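Local coordinates for protein NAD-dependent epimerase/dehydratase (Veillonella parvula DSM 2008, PDB 3R6D) that probably binds NAD(P) through a Rossmann-type domain and is named as an NAD-dependent epimerase/dehydratase, its substrate not established, at residues 30-36 with 53-59; 76-82 with 100-106; 147-153 with 201-207. All blocks are in the same frame, centred on the assembly; numbering follows the deposited sequence. Where two conformers were deposited one is given.

Interaction 1. Residues 30-36 with 53-59; sequences DMHITLY and RVTVIEG
Residues 33-36 and 54-58 run as neighbouring parallel strands, 4.7 Å between their axes at closest approach and 25° between their directions, and four backbone hydrogen bonds alternate from Arg53 O through Thr55 to Ile57 N. They belong to the parallel part of the sheet of a Rossmann-type domain, and the helical connection between them makes a beta-alpha-beta crossover. In this pair the polar side-chain contacts gather at the start, around Arg53, which lies along residues 30-32, just before the strand. Its side chain bends at chi3, which lets NH1 meet Met31 O at 2.9 Å in the guanidinium plane with a nearly straight N-H (165°). Asp30 OD1 instead sits over a face of the same guanidinium, 3.3 Å from NE, a salt bridge of charge alone. NH2 goes to Leu26 O, and the head is thus held from several directions. Nearer the backbone, Arg53 CG lies 4.0 Å from the centroid of the His32 ring, over the middle of its face, a CH-pi contact. Along the strands the side chains alternate between two faces. One carries Leu35 and Val54, whose CD1 and CG1 meet at 3.7 Å beside helix 22-28; the other has Thr34 CG2 against Ile57 CD1. Water 1 donates to Ile33 O and is hydrogen-bonded to Thr55 OG1. Tyr36, with CG anti to the backbone N (chi1 -176°), swings its ring past the end of the partner strand: Ile57 CG2 comes to the ring edge, in its plane, and Gly59 O lies over one face. Its hydroxyl is hydrogen-bonded to Ser60 O and lies beside the glycine backbone, with Tyr36 OH 3.4 Å from Gly59 CA.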
loop_
_atom_site.group_PDB
_atom_site.type_symbol
_atom_site.label_atom_id
_atom_site.label_comp_id
_atom_site.label_asym_id
_atom_site.label_seq_id
_atom_site.Cartn_x
_atom_site.Cartn_y
_atom_site.Cartn_z
ATOM N N ASP A 30 -7.215 18.100 -1.883
ATOM C CA ASP A 30 -7.554 18.778 -0.625
ATOM C C ASP A 30 -7.918 17.750 0.462
ATOM O O ASP A 30 -8.654 18.067 1.384
ATOM C CB ASP A 30 -8.670 19.828 -0.821
ATOM C CG ASP A 30 -8.701 20.888 0.281
ATOM O OD1 ASP A 30 -7.639 21.391 0.719
ATOM O OD2 ASP A 30 -9.820 21.265 0.688
HETATM N N MSE A 31 -7.395 16.525 0.359
HETATM C CA MSE A 31 -7.691 15.502 1.358
HETATM C C MSE A 31 -7.148 15.856 2.726
HETATM O O MSE A 31 -6.106 16.515 2.866
HETATM C CB MSE A 31 -7.161 14.133 0.917
HETATM C CG MSE A 31 -7.869 13.617 -0.345
HETATM SE SE MSE A 31 -7.321 11.883 -0.950
HETATM C CE MSE A 31 -7.911 11.088 0.394
ATOM N N HIS A 32 -7.856 15.383 3.735
ATOM C CA HIS A 32 -7.448 15.497 5.116
ATOM C C HIS A 32 -6.881 14.150 5.544
ATOM O O HIS A 32 -7.535 13.111 5.380
ATOM C CB HIS A 32 -8.643 15.884 5.958
ATOM C CG HIS A 32 -9.042 17.315 5.802
ATOM N ND1 HIS A 32 -9.412 17.905 4.606
ATOM C CD2 HIS A 32 -9.049 18.304 6.718
ATOM C CE1 HIS A 32 -9.700 19.185 4.823
ATOM N NE2 HIS A 32 -9.492 19.448 6.094
ATOM N N ILE A 33 -5.671 14.175 6.091
ATOM C CA ILE A 33 -4.873 12.974 6.259
ATOM C C ILE A 33 -4.609 12.722 7.740
ATOM O O ILE A 33 -4.115 13.603 8.457
ATOM C CB ILE A 33 -3.533 13.098 5.509
ATOM C CG1 ILE A 33 -3.762 13.422 4.032
ATOM C CG2 ILE A 33 -2.699 11.838 5.666
ATOM C CD1 ILE A 33 -2.524 13.758 3.204
ATOM N N THR A 34 -4.861 11.494 8.181
ATOM C CA THR A 34 -4.479 11.057 9.517
ATOM C C THR A 34 -3.374 10.031 9.393
ATOM O O THR A 34 -3.515 9.065 8.623
ATOM C CB THR A 34 -5.689 10.476 10.240
ATOM O OG1 THR A 34 -6.665 11.507 10.373
ATOM C CG2 THR A 34 -5.347 9.939 11.598
ATOM N N LEU A 35 -2.281 10.264 10.106
ATOM C CA LEU A 35 -1.133 9.360 10.130
ATOM C C LEU A 35 -1.096 8.635 11.474
ATOM O O LEU A 35 -1.115 9.304 12.516
ATOM C CB LEU A 35 0.175 10.146 9.945
ATOM C CG LEU A 35 0.224 11.014 8.685
ATOM C CD1 LEU A 35 1.578 11.757 8.619
ATOM C CD2 LEU A 35 0.012 10.221 7.402
ATOM N N TYR A 36 -1.068 7.288 11.467
ATOM C CA TYR A 36 -1.041 6.501 12.705
ATOM C C TYR A 36 0.289 5.822 12.841
ATOM O O TYR A 36 0.764 5.187 11.878
ATOM C CB TYR A 36 -2.108 5.427 12.615
ATOM C CG TYR A 36 -2.252 4.597 13.879
ATOM C CD1 TYR A 36 -2.764 5.167 15.044
ATOM C CD2 TYR A 36 -1.880 3.251 13.917
ATOM C CE1 TYR A 36 -2.931 4.404 16.219
ATOM C CE2 TYR A 36 -2.033 2.488 15.093
ATOM C CZ TYR A 36 -2.552 3.080 16.238
ATOM O OH TYR A 36 -2.756 2.361 17.400
ATOM N N ARG A 53 -3.410 20.006 7.141
ATOM C CA ARG A 53 -4.286 18.888 6.785
ATOM C C ARG A 53 -3.769 17.535 7.276
ATOM O O ARG A 53 -4.336 16.495 6.937
ATOM C CB ARG A 53 -4.584 18.888 5.287
ATOM C CG ARG A 53 -5.697 19.875 4.931
ATOM C CD ARG A 53 -6.082 19.809 3.455
ATOM N NE ARG A 53 -5.053 20.339 2.548
ATOM C CZ ARG A 53 -4.411 19.695 1.568
ATOM N NH1 ARG A 53 -4.596 18.381 1.312
ATOM N NH2 ARG A 53 -3.543 20.385 0.832
ATOM N N VAL A 54 -2.738 17.518 8.119
ATOM C CA VAL A 54 -2.166 16.303 8.672
ATOM C C VAL A 54 -2.404 16.243 10.179
ATOM O O VAL A 54 -2.104 17.205 10.891
ATOM C CB VAL A 54 -0.646 16.230 8.392
ATOM C CG1 VAL A 54 -0.012 15.026 9.056
ATOM C CG2 VAL A 54 -0.413 16.187 6.870
ATOM N N THR A 55 -2.941 15.115 10.640
ATOM C CA THR A 55 -3.157 14.827 12.039
ATOM C C THR A 55 -2.371 13.572 12.362
ATOM O O THR A 55 -2.481 12.597 11.623
ATOM C CB THR A 55 -4.647 14.582 12.302
ATOM O OG1 THR A 55 -5.387 15.747 11.908
ATOM C CG2 THR A 55 -4.901 14.265 13.763
ATOM N N VAL A 56 -1.599 13.581 13.445
ATOM C CA VAL A 56 -0.855 12.396 13.926
ATOM C C VAL A 56 -1.564 11.778 15.118
ATOM O O VAL A 56 -1.927 12.520 16.062
ATOM C CB VAL A 56 0.590 12.764 14.384
ATOM C CG1 VAL A 56 1.290 11.572 15.107
ATOM C CG2 VAL A 56 1.403 13.239 13.193
ATOM N N ILE A 57 -1.722 10.450 15.114
ATOM C CA ILE A 57 -2.250 9.708 16.255
ATOM C C ILE A 57 -1.246 8.630 16.629
ATOM O O ILE A 57 -0.842 7.824 15.784
ATOM C CB ILE A 57 -3.638 9.101 15.960
ATOM C CG1 ILE A 57 -4.638 10.236 15.640
ATOM C CG2 ILE A 57 -4.088 8.182 17.124
ATOM C CD1 ILE A 57 -6.002 9.797 15.228
ATOM N N GLU A 58 -0.841 8.633 17.891
ATOM C CA GLU A 58 0.133 7.679 18.445
ATOM C C GLU A 58 -0.450 6.303 18.650
ATOM O O GLU A 58 -1.575 6.169 19.144
ATOM C CB GLU A 58 0.575 8.242 19.835
ATOM C CG GLU A 58 1.543 7.377 20.644
ATOM C CD GLU A 58 0.905 6.269 21.474
ATOM O OE1 GLU A 58 -0.039 6.496 22.289
ATOM O OE2 GLU A 58 1.415 5.135 21.373
ATOM N N GLY A 59 0.305 5.271 18.276
ATOM C CA GLY A 59 -0.034 3.916 18.631
ATOM C C GLY A 59 0.575 2.890 17.706
ATOM O O GLY A 59 1.288 3.206 16.744
HETATM O O HOH W 1 -6.081 15.769 9.294
#

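Interaction 2. Residues 76-82 with 100-106; sequences VVFVGAM and IRRVIGV
Val77, Phe78 and Val79 pair in parallel with Val103, Ile104 and Gly105, and four backbone hydrogen bonds run from Arg102 O to Val106 N, the shortest being Val79 N to Ile104 O at 2.8 Å. Rotamers decide how the side chains above and below this pairing mesh. Phe78 has CG opposite its backbone N (chi1 180°), which brings the ring nearer the partner strand: CD1 touches Ile104 CG2 at 4.0 Å, and CZ reaches Val106 CG2 at 3.7 Å. On the other face, Val103 takes the less usual valine torsion (chi1 61°), with CG1 between N and the carbonyl carbon; CG2 is thereby turned across the gap to Val79 CG2, 3.7 Å away. The Val77 and Ile100 side chains cross at about a right angle, their CG2 atoms 3.9 Å apart. Val76 CG2 lies alongside Arg102 CG at 3.7 Å, before the arginine chain bends at chi2 and carries its head away to Glu198 and Asn148. Past the strand end, the selenomethionine Met82 folds back over the backbone of Gly105, its SE 3.6 Å from Gly105 C, where a CB on the glycine would clash. Water 2 bridges Met82 N and Val106 O. Helix 182-193 packs on the Val76, Phe78 and Ile104 side, while strands 8-11 and 148-158 flank the pair within the sheet.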
loop_
_atom_site.group_PDB
_atom_site.type_symbol
_atom_site.label_atom_id
_atom_site.label_comp_id
_atom_site.label_asym_id
_atom_site.label_seq_id
_atom_site.Cartn_x
_atom_site.Cartn_y
_atom_site.Cartn_z
ATOM N N VAL A 76 -11.270 6.078 3.532
ATOM C CA VAL A 76 -10.408 5.073 2.950
ATOM C C VAL A 76 -9.207 4.959 3.871
ATOM O O VAL A 76 -8.785 5.974 4.488
ATOM C CB VAL A 76 -10.002 5.431 1.492
ATOM C CG1 VAL A 76 -9.343 6.842 1.363
ATOM C CG2 VAL A 76 -9.082 4.366 0.891
ATOM N N VAL A 77 -8.694 3.737 4.011
ATOM C CA VAL A 77 -7.485 3.478 4.788
ATOM C C VAL A 77 -6.416 2.930 3.852
ATOM O O VAL A 77 -6.710 2.011 3.063
ATOM C CB VAL A 77 -7.792 2.496 5.953
ATOM C CG1 VAL A 77 -6.520 2.119 6.699
ATOM C CG2 VAL A 77 -8.788 3.156 6.925
ATOM N N PHE A 78 -5.214 3.497 3.918
ATOM C CA PHE A 78 -4.071 2.966 3.198
ATOM C C PHE A 78 -3.197 2.193 4.165
ATOM O O PHE A 78 -2.863 2.696 5.244
ATOM C CB PHE A 78 -3.282 4.103 2.560
ATOM C CG PHE A 78 -2.061 3.614 1.798
ATOM C CD1 PHE A 78 -2.198 3.049 0.542
ATOM C CD2 PHE A 78 -0.783 3.719 2.357
ATOM C CE1 PHE A 78 -1.079 2.571 -0.163
ATOM C CE2 PHE A 78 0.352 3.301 1.648
ATOM C CZ PHE A 78 0.205 2.725 0.376
ATOM N N VAL A 79 -2.850 0.949 3.813
ATOM C CA VAL A 79 -2.000 0.093 4.636
ATOM C C VAL A 79 -0.659 -0.048 3.953
ATOM O O VAL A 79 -0.532 -0.762 2.946
ATOM C CB VAL A 79 -2.653 -1.282 4.898
ATOM C CG1 VAL A 79 -1.798 -2.137 5.794
ATOM C CG2 VAL A 79 -4.024 -1.124 5.507
ATOM N N GLY A 80 0.343 0.657 4.473
ATOM C CA GLY A 80 1.633 0.682 3.806
ATOM C C GLY A 80 2.413 -0.617 3.850
ATOM O O GLY A 80 3.208 -0.892 2.967
ATOM N N ALA A 81 2.200 -1.405 4.881
ATOM C CA ALA A 81 2.882 -2.686 5.015
ATOM C C ALA A 81 1.891 -3.780 5.431
ATOM O O ALA A 81 1.095 -3.626 6.375
ATOM C CB ALA A 81 4.033 -2.545 6.026
HETATM N N MSE A 82 1.929 -4.874 4.678
HETATM C CA MSE A 82 1.077 -6.058 4.908
HETATM C C MSE A 82 2.026 -7.232 5.194
HETATM O O MSE A 82 2.215 -8.122 4.351
HETATM C CB MSE A 82 0.190 -6.359 3.689
HETATM C CG MSE A 82 -0.848 -5.286 3.459
HETATM SE SE MSE A 82 -1.941 -5.658 1.879
HETATM C CE MSE A 82 -2.508 -7.469 2.327
ATOM N N ILE A 100 -15.697 0.876 8.574
ATOM C CA ILE A 100 -14.846 1.407 7.493
ATOM C C ILE A 100 -14.733 0.325 6.443
ATOM O O ILE A 100 -14.344 -0.799 6.776
ATOM C CB ILE A 100 -13.421 1.748 8.016
ATOM C CG1 ILE A 100 -13.470 2.644 9.274
ATOM C CG2 ILE A 100 -12.575 2.389 6.876
ATOM C CD1 ILE A 100 -14.286 3.962 9.114
ATOM N N ARG A 101 -15.118 0.635 5.213
ATOM C CA ARG A 101 -15.181 -0.382 4.155
ATOM C C ARG A 101 -13.971 -0.395 3.221
ATOM O O ARG A 101 -13.508 -1.480 2.809
ATOM C CB ARG A 101 -16.454 -0.189 3.319
ATOM C CG ARG A 101 -17.709 -0.058 4.161
ATOM C CD ARG A 101 -18.003 -1.348 4.889
ATOM N NE ARG A 101 -18.273 -2.409 3.927
ATOM C CZ ARG A 101 -17.811 -3.655 4.020
ATOM N NH1 ARG A 101 -17.054 -4.033 5.038
ATOM N NH2 ARG A 101 -18.106 -4.523 3.083
ATOM N N ARG A 102 -13.457 0.790 2.882
ATOM C CA ARG A 102 -12.473 0.904 1.770
ATOM C C ARG A 102 -11.034 0.860 2.256
ATOM O O ARG A 102 -10.640 1.683 3.107
ATOM C CB ARG A 102 -12.724 2.186 0.990
ATOM C CG ARG A 102 -11.924 2.282 -0.301
ATOM C CD ARG A 102 -12.579 1.480 -1.411
ATOM N NE ARG A 102 -11.775 1.574 -2.647
ATOM C CZ ARG A 102 -10.769 0.762 -3.004
ATOM N NH1 ARG A 102 -10.463 -0.327 -2.288
ATOM N NH2 ARG A 102 -10.072 1.054 -4.093
ATOM N N VAL A 103 -10.269 -0.113 1.755
ATOM C CA VAL A 103 -8.868 -0.254 2.185
ATOM C C VAL A 103 -7.998 -0.535 0.963
ATOM O O VAL A 103 -8.350 -1.364 0.122
ATOM C CB VAL A 103 -8.740 -1.290 3.356
ATOM C CG1 VAL A 103 -9.199 -2.673 2.962
ATOM C CG2 VAL A 103 -7.339 -1.283 3.929
ATOM N N ILE A 104 -6.864 0.170 0.856
ATOM C CA ILE A 104 -5.861 -0.098 -0.166
ATOM C C ILE A 104 -4.593 -0.501 0.574
ATOM O O ILE A 104 -4.138 0.239 1.447
ATOM C CB ILE A 104 -5.609 1.164 -1.035
ATOM C CG1 ILE A 104 -6.877 1.554 -1.794
ATOM C CG2 ILE A 104 -4.444 0.915 -1.998
ATOM C CD1 ILE A 104 -6.859 2.965 -2.353
ATOM N N GLY A 105 -4.022 -1.655 0.237
ATOM C CA GLY A 105 -2.862 -2.164 0.954
ATOM C C GLY A 105 -1.761 -2.597 0.006
ATOM O O GLY A 105 -2.038 -3.048 -1.111
ATOM N N VAL A 106 -0.514 -2.497 0.461
ATOM C CA VAL A 106 0.650 -2.880 -0.286
ATOM C C VAL A 106 1.159 -4.249 0.116
ATOM O O VAL A 106 1.467 -4.468 1.289
ATOM C CB VAL A 106 1.738 -1.819 -0.092
ATOM C CG1 VAL A 106 3.067 -2.340 -0.534
ATOM C CG2 VAL A 106 1.345 -0.546 -0.873
HETATM O O HOH W 2 3.864 -5.104 2.486
#

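Interaction 3. Residues 147-153 with 201-207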
loop_
_atom_site.group_PDB
_atom_site.type_symbol
_atom_site.label_atom_id
_atom_site.label_comp_id
_atom_site.label_asym_id
_atom_site.label_seq_id
_atom_site.Cartn_x
_atom_site.Cartn_y
_atom_site.Cartn_z
ATOM N N LEU A 147 -14.044 -6.572 3.554
ATOM C CA LEU A 147 -13.735 -5.184 3.243
ATOM C C LEU A 147 -13.679 -4.985 1.739
ATOM O O LEU A 147 -13.374 -5.931 0.966
ATOM C CB LEU A 147 -12.392 -4.750 3.865
ATOM C CG LEU A 147 -12.363 -4.824 5.386
ATOM C CD1 LEU A 147 -10.968 -4.605 5.923
ATOM C CD2 LEU A 147 -13.326 -3.799 6.016
ATOM N N ASN A 148 -13.922 -3.756 1.292
ATOM C CA ASN A 148 -13.727 -3.417 -0.089
ATOM C C ASN A 148 -12.240 -3.090 -0.295
ATOM O O ASN A 148 -11.821 -1.918 -0.253
ATOM C CB ASN A 148 -14.605 -2.259 -0.525
ATOM C CG ASN A 148 -14.388 -1.919 -1.976
ATOM O OD1 ASN A 148 -13.744 -2.698 -2.697
ATOM N ND2 ASN A 148 -14.817 -0.740 -2.404
ATOM N N TYR A 149 -11.436 -4.150 -0.470
ATOM C CA TYR A 149 -9.989 -4.035 -0.533
ATOM C C TYR A 149 -9.486 -3.889 -1.948
ATOM O O TYR A 149 -10.063 -4.442 -2.908
ATOM C CB TYR A 149 -9.308 -5.235 0.162
ATOM C CG TYR A 149 -9.490 -6.550 -0.560
ATOM C CD1 TYR A 149 -8.648 -6.890 -1.616
ATOM C CD2 TYR A 149 -10.474 -7.472 -0.173
ATOM C CE1 TYR A 149 -8.783 -8.079 -2.309
ATOM C CE2 TYR A 149 -10.624 -8.684 -0.848
ATOM C CZ TYR A 149 -9.760 -8.972 -1.914
ATOM O OH TYR A 149 -9.847 -10.168 -2.621
ATOM N N THR A 150 -8.347 -3.199 -2.059
ATOM C CA THR A 150 -7.489 -3.358 -3.234
ATOM C C THR A 150 -6.099 -3.695 -2.714
ATOM O O THR A 150 -5.523 -2.901 -1.939
ATOM C CB THR A 150 -7.370 -2.051 -4.069
ATOM O OG1 THR A 150 -8.665 -1.451 -4.259
ATOM C CG2 THR A 150 -6.696 -2.345 -5.396
ATOM N N ILE A 151 -5.577 -4.854 -3.103
ATOM C CA ILE A 151 -4.199 -5.204 -2.794
ATOM C C ILE A 151 -3.358 -4.787 -3.975
ATOM O O ILE A 151 -3.715 -5.074 -5.127
ATOM C CB ILE A 151 -4.075 -6.703 -2.485
ATOM C CG1 ILE A 151 -4.829 -7.037 -1.169
ATOM C CG2 ILE A 151 -2.597 -7.117 -2.452
ATOM C CD1 ILE A 151 -5.043 -8.520 -0.977
ATOM N N LEU A 152 -2.236 -4.095 -3.722
ATOM C CA LEU A 152 -1.271 -3.749 -4.770
ATOM C C LEU A 152 -0.076 -4.655 -4.618
ATOM O O LEU A 152 0.641 -4.592 -3.617
ATOM C CB LEU A 152 -0.879 -2.248 -4.662
ATOM C CG LEU A 152 -2.092 -1.295 -4.783
ATOM C CD1 LEU A 152 -1.565 0.123 -4.580
ATOM C CD2 LEU A 152 -2.789 -1.459 -6.097
ATOM N N ARG A 153 0.111 -5.560 -5.580
ATOM C CA ARG A 153 1.245 -6.478 -5.577
ATOM C C ARG A 153 2.445 -5.810 -6.230
ATOM O O ARG A 153 2.472 -5.659 -7.450
ATOM C CB ARG A 153 0.902 -7.783 -6.304
ATOM C CG ARG A 153 -0.143 -8.626 -5.590
ATOM C CD ARG A 153 -0.584 -9.811 -6.419
ATOM N NE ARG A 153 -1.504 -9.429 -7.479
ATOM C CZ ARG A 153 -1.299 -9.605 -8.788
ATOM N NH1 ARG A 153 -0.104 -10.007 -9.254
ATOM N NH2 ARG A 153 -2.280 -9.325 -9.651
ATOM N N PHE A 201 -11.050 -2.155 -8.978
ATOM C CA PHE A 201 -10.320 -2.155 -7.756
ATOM C C PHE A 201 -11.127 -2.689 -6.578
ATOM O O PHE A 201 -10.683 -2.671 -5.456
ATOM C CB PHE A 201 -9.841 -0.729 -7.484
ATOM C CG PHE A 201 -9.079 -0.159 -8.638
ATOM C CD1 PHE A 201 -7.923 -0.790 -9.101
ATOM C CD2 PHE A 201 -9.566 0.949 -9.335
ATOM C CE1 PHE A 201 -7.269 -0.331 -10.209
ATOM C CE2 PHE A 201 -8.907 1.420 -10.448
ATOM C CZ PHE A 201 -7.753 0.788 -10.888
ATOM N N HIS A 202 -12.354 -3.140 -6.837
ATOM C CA HIS A 202 -13.248 -3.588 -5.787
ATOM C C HIS A 202 -12.946 -5.048 -5.451
ATOM O O HIS A 202 -13.295 -5.949 -6.218
ATOM C CB HIS A 202 -14.701 -3.471 -6.276
ATOM C CG HIS A 202 -15.722 -3.669 -5.198
ATOM N ND1 HIS A 202 -16.140 -4.909 -4.753
ATOM C CD2 HIS A 202 -16.390 -2.763 -4.446
ATOM C CE1 HIS A 202 -17.014 -4.751 -3.770
ATOM N NE2 HIS A 202 -17.200 -3.459 -3.578
ATOM N N ARG A 203 -12.316 -5.288 -4.300
ATOM C CA ARG A 203 -11.943 -6.643 -3.866
ATOM C C ARG A 203 -11.115 -7.317 -4.943
ATOM O O ARG A 203 -11.379 -8.458 -5.324
ATOM C CB ARG A 203 -13.161 -7.462 -3.458
ATOM C CG ARG A 203 -13.876 -6.830 -2.279
ATOM C CD ARG A 203 -15.120 -7.604 -1.828
ATOM N NE ARG A 203 -14.871 -9.007 -1.490
ATOM C CZ ARG A 203 -14.367 -9.465 -0.334
ATOM N NH1 ARG A 203 -13.961 -8.635 0.610
ATOM N NH2 ARG A 203 -14.234 -10.784 -0.131
ATOM N N THR A 204 -10.049 -6.649 -5.353
ATOM C CA THR A 204 -9.117 -7.223 -6.300
ATOM C C THR A 204 -7.668 -7.018 -5.840
ATOM O O THR A 204 -7.383 -6.204 -4.970
ATOM C CB THR A 204 -9.315 -6.626 -7.697
ATOM O OG1 THR A 204 -9.010 -5.250 -7.620
ATOM C CG2 THR A 204 -10.722 -6.821 -8.213
ATOM N N SER A 205 -6.783 -7.791 -6.448
ATOM C CA SER A 205 -5.358 -7.750 -6.193
ATOM C C SER A 205 -4.650 -7.502 -7.510
ATOM O O SER A 205 -4.691 -8.341 -8.419
ATOM C CB SER A 205 -4.913 -9.079 -5.641
ATOM O OG SER A 205 -3.511 -9.016 -5.446
ATOM N N ILE A 206 -4.019 -6.333 -7.612
ATOM C CA ILE A 206 -3.522 -5.814 -8.888
ATOM C C ILE A 206 -2.005 -5.626 -8.770
ATOM O O ILE A 206 -1.532 -4.984 -7.830
ATOM C CB ILE A 206 -4.223 -4.451 -9.201
ATOM C CG1 ILE A 206 -5.755 -4.603 -9.227
ATOM C CG2 ILE A 206 -3.752 -3.856 -10.536
ATOM C CD1 ILE A 206 -6.288 -5.708 -10.113
ATOM N N GLY A 207 -1.243 -6.160 -9.731
ATOM C CA GLY A 207 0.202 -5.931 -9.746
ATOM C C GLY A 207 0.527 -4.542 -10.287
ATOM O O GLY A 207 -0.225 -3.997 -11.115
#
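Arg153 reaches Ser205 side-on with two nitrogens: NE meets the hydroxyl OG at 2.9 Å, and NH2 meets the carbonyl O at 2.9 Å. Both oxygens lie close to the guanidinium plane, and the NH2 bond is nearly straight (171°), although it arrives from above the carbonyl plane. The bend at chi3 (-77°) turns the head back over the partner strand, placing one guanidinium face against Gly207 N, while Ser205 presents OG through a chi1 of 178°. With an alanine here in place of Arg153, Ser205 OG and O would probably lose these donors and Glu114, the salt-bridge partner of NH1, its mate. At the other end, Tyr149 lays its ring over the backbone of Arg203, whose CA stands 3.7 Å from the ring centroid in a CH-pi contact. Arg203 NH1 donates to Leu147 O at 2.8 Å, with the oxygen in the guanidinium plane, and also to Ser145 O; Tyr149 CE2 lies over a face of that guanidinium. Thr150 OG1 donates to Phe201 O at 2.6 Å, in the carbonyl plane and on a lone pair, and also accepts from Arg102 NH2. Asn148 OD1 sits over a face of the His202 ring, 3.2 Å from CD2. Farther out, helix 129-144 packs on Tyr149 and Ile151, and helix 182-193 on Leu152 and Phe201. Between these layers, backbone hydrogen bonds from Tyr149 O to Arg153 N join the parallel strands 148-153 and 204-207 in the helix-flanked sheet of a Rossmann-type fold.

How the interactions relate
All three contacts lie in one sheet and follow one another along the chain. Interactions 2 and 3 are direct neighbours, their centres about 9 Å apart: strands 102-108 and 148-158 pair, with Arg101 O 2.8 Å from Asn148 N and Gly105 O 2.8 Å from Leu152 N, both probable hydrogen bonds. Interaction 1 stands about 14 Å from interaction 2, centre to centre, and about 23 Å from interaction 3. Strand 8-11 bridges that first gap, pairing with both 33-37 and 76-79. In Rossmann domains the dinucleotide generally binds at the C-terminal ends of such parallel strands, and the strands of all three contacts run toward that edge of the sheet.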